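Side-chain contact in MSM0273 (Mycobacterium smegmatis, PDB 5L37), which forms pentamers that probably cap the vertices of the RMM bacterial microcompartment shell: residues 42-45 / 46-50. Residues are numbered along the deposited sequence; the frame is centred on the assembly and turned at random.
Sequences LGSG and VGEHV
A type II beta turn running from G45 to E48, just ahead of strand 49-54, brings E48 back over the chain that leads into it, and the E48 carboxylate adds a second link, to the backbone N of G45. Two bonds join these residues. Within the turn, E48 N donates to G45 O at 3.1 Å, approaching from above the carbonyl plane. The second bond runs from backbone to side chain: G45 N donates to E48 OE1 at 2.7 Å, almost straight at 172° and nearly along the C-O axis of the acceptor. The E48 side chain reaches that far because CG stands anti to the backbone N (chi1 -175°) and the chain stays extended beyond it, running back alongside the turn until OE1 also lies 3.3 Å from S44 CA. Water carries the grip further: one molecule donates to both G43 O and E48 OE1, while a second donates to both S44 OG and E48 OE2, the latter at a short 2.5 Å, so each carboxylate oxygen has a water partner. S44 OG is also hydrogen-bonded to D40, which ties the loop to the end of strand 35-40. V50 CG1 lies 4.1 Å from S44 OG, and both side chains rest on I73 of strand 71-76. The sequence fits the corner: G47, third in the turn, has a positive phi of 94°, and glycine is common there in type II turns. Such a turn, clasped by its own last side chain, ends the loop that leads from strand 35-40 to strand 49-54, not neighbours in the sheet of this OB-like barrel, the fold of the EutN/CcmL family.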
ATOM      1  N   LEU C  42      -4.538  18.857 -12.716  1.00 17.03           N
ATOM      2  CA  LEU C  42      -5.335  19.045 -13.946  1.00 18.65           C
ATOM      3  C   LEU C  42      -6.411  20.130 -13.919  1.00 18.41           C
ATOM      4  O   LEU C  42      -7.137  20.301 -14.908  1.00 20.83           O
ATOM      5  CB  LEU C  42      -5.982  17.717 -14.334  1.00 20.07           C
ATOM      6  CG  LEU C  42      -4.975  16.657 -14.802  1.00 20.71           C
ATOM      7  CD1 LEU C  42      -5.690  15.273 -14.974  1.00 22.59           C
ATOM      8  CD2 LEU C  42      -4.267  17.086 -16.103  1.00 22.25           C
ATOM      9  N   GLY C  43      -6.656  20.739 -12.766  1.00 18.12           N
ATOM     10  CA  GLY C  43      -7.705  21.731 -12.699  1.00 20.58           C
ATOM     11  C   GLY C  43      -9.064  21.056 -12.682  1.00 25.52           C
ATOM     12  O   GLY C  43     -10.056  21.599 -13.223  1.00 26.78           O
ATOM     13  N   SER C  44      -9.138  19.915 -12.003  1.00 20.30           N
ATOM     14  CA  SER C  44     -10.394  19.163 -11.897  1.00 19.92           C
ATOM     15  C   SER C  44     -11.427  19.926 -11.095  1.00 23.87           C
ATOM     16  O   SER C  44     -11.078  20.669 -10.188  1.00 27.13           O
ATOM     17  CB  SER C  44     -10.156  17.800 -11.223  1.00 20.90           C
ATOM     18  OG  SER C  44      -9.163  17.053 -11.925  1.00 20.02           O
ATOM     19  N   GLY C  45     -12.698  19.767 -11.473  1.00 31.71           N
ATOM     20  CA  GLY C  45     -13.783  20.510 -10.839  1.00 33.94           C
ATOM     21  C   GLY C  45     -14.692  19.726  -9.910  1.00 32.01           C
ATOM     22  O   GLY C  45     -14.734  18.513  -9.984  1.00 25.16           O
ATOM     23  N   VAL C  46     -15.425  20.424  -9.037  1.00 35.25           N
ATOM     24  CA  VAL C  46     -16.371  19.747  -8.165  1.00 29.72           C
ATOM     25  C   VAL C  46     -17.428  19.056  -9.014  1.00 27.51           C
ATOM     26  O   VAL C  46     -17.968  19.634  -9.970  1.00 30.59           O
ATOM     27  CB  VAL C  46     -17.029  20.710  -7.155  1.00 34.61           C
ATOM     28  CG1 VAL C  46     -18.181  20.045  -6.463  1.00 43.28           C
ATOM     29  CG2 VAL C  46     -16.023  21.149  -6.144  1.00 35.60           C
ATOM     30  N   GLY C  47     -17.718  17.811  -8.678  1.00 26.80           N
ATOM     31  CA  GLY C  47     -18.726  17.057  -9.397  1.00 24.21           C
ATOM     32  C   GLY C  47     -18.124  16.223 -10.505  1.00 23.88           C
ATOM     33  O   GLY C  47     -18.779  15.356 -11.070  1.00 25.18           O
ATOM     34  N   GLU C  48     -16.867  16.487 -10.825  1.00 24.25           N
ATOM     35  CA  GLU C  48     -16.209  15.774 -11.909  1.00 23.86           C
ATOM     36  C   GLU C  48     -15.828  14.345 -11.529  1.00 20.38           C
ATOM     37  O   GLU C  48     -15.417  14.057 -10.408  1.00 21.38           O
ATOM     38  CB  GLU C  48     -14.948  16.516 -12.318  1.00 24.13           C
ATOM     39  CG  GLU C  48     -14.232  15.942 -13.497  1.00 28.28           C
ATOM     40  CD  GLU C  48     -13.086  16.845 -13.931  1.00 38.91           C
ATOM     41  OE1 GLU C  48     -13.047  18.025 -13.498  1.00 41.20           O
ATOM     42  OE2 GLU C  48     -12.208  16.367 -14.682  1.00 40.81           O
ATOM     43  N   HIS C  49     -15.992  13.437 -12.471  1.00 19.28           N
ATOM     44  CA  HIS C  49     -15.590  12.066 -12.255  1.00 17.57           C
ATOM     45  C   HIS C  49     -14.164  11.858 -12.708  1.00 19.12           C
ATOM     46  O   HIS C  49     -13.842  12.120 -13.869  1.00 19.34           O
ATOM     47  CB  HIS C  49     -16.532  11.123 -13.001  1.00 23.40           C
ATOM     48  CG  HIS C  49     -17.958  11.334 -12.629  1.00 23.42           C
ATOM     49  ND1 HIS C  49     -18.451  11.024 -11.388  1.00 26.84           N
ATOM     50  CD2 HIS C  49     -18.998  11.842 -13.338  1.00 30.24           C
ATOM     51  CE1 HIS C  49     -19.731  11.363 -11.328  1.00 30.24           C
ATOM     52  NE2 HIS C  49     -20.088  11.845 -12.504  1.00 35.05           N
ATOM     53  N   VAL C  50     -13.329  11.353 -11.803  1.00 16.31           N
ATOM     54  CA  VAL C  50     -11.891  11.301 -12.052  1.00 17.04           C
ATOM     55  C   VAL C  50     -11.334   9.918 -11.723  1.00 16.56           C
ATOM     56  O   VAL C  50     -11.980   9.118 -11.055  1.00 16.45           O
ATOM     57  CB  VAL C  50     -11.122  12.348 -11.221  1.00 15.24           C
ATOM     58  CG1 VAL C  50     -11.541  13.779 -11.633  1.00 17.73           C
ATOM     59  CG2 VAL C  50     -11.399  12.162  -9.750  1.00 17.40           C
TER
HETATM   60  O   HOH W   1     -12.726  20.978 -14.708  1.00 48.85           O
HETATM   61  O   HOH W   2      -9.814  16.920 -14.550  1.00 32.50           O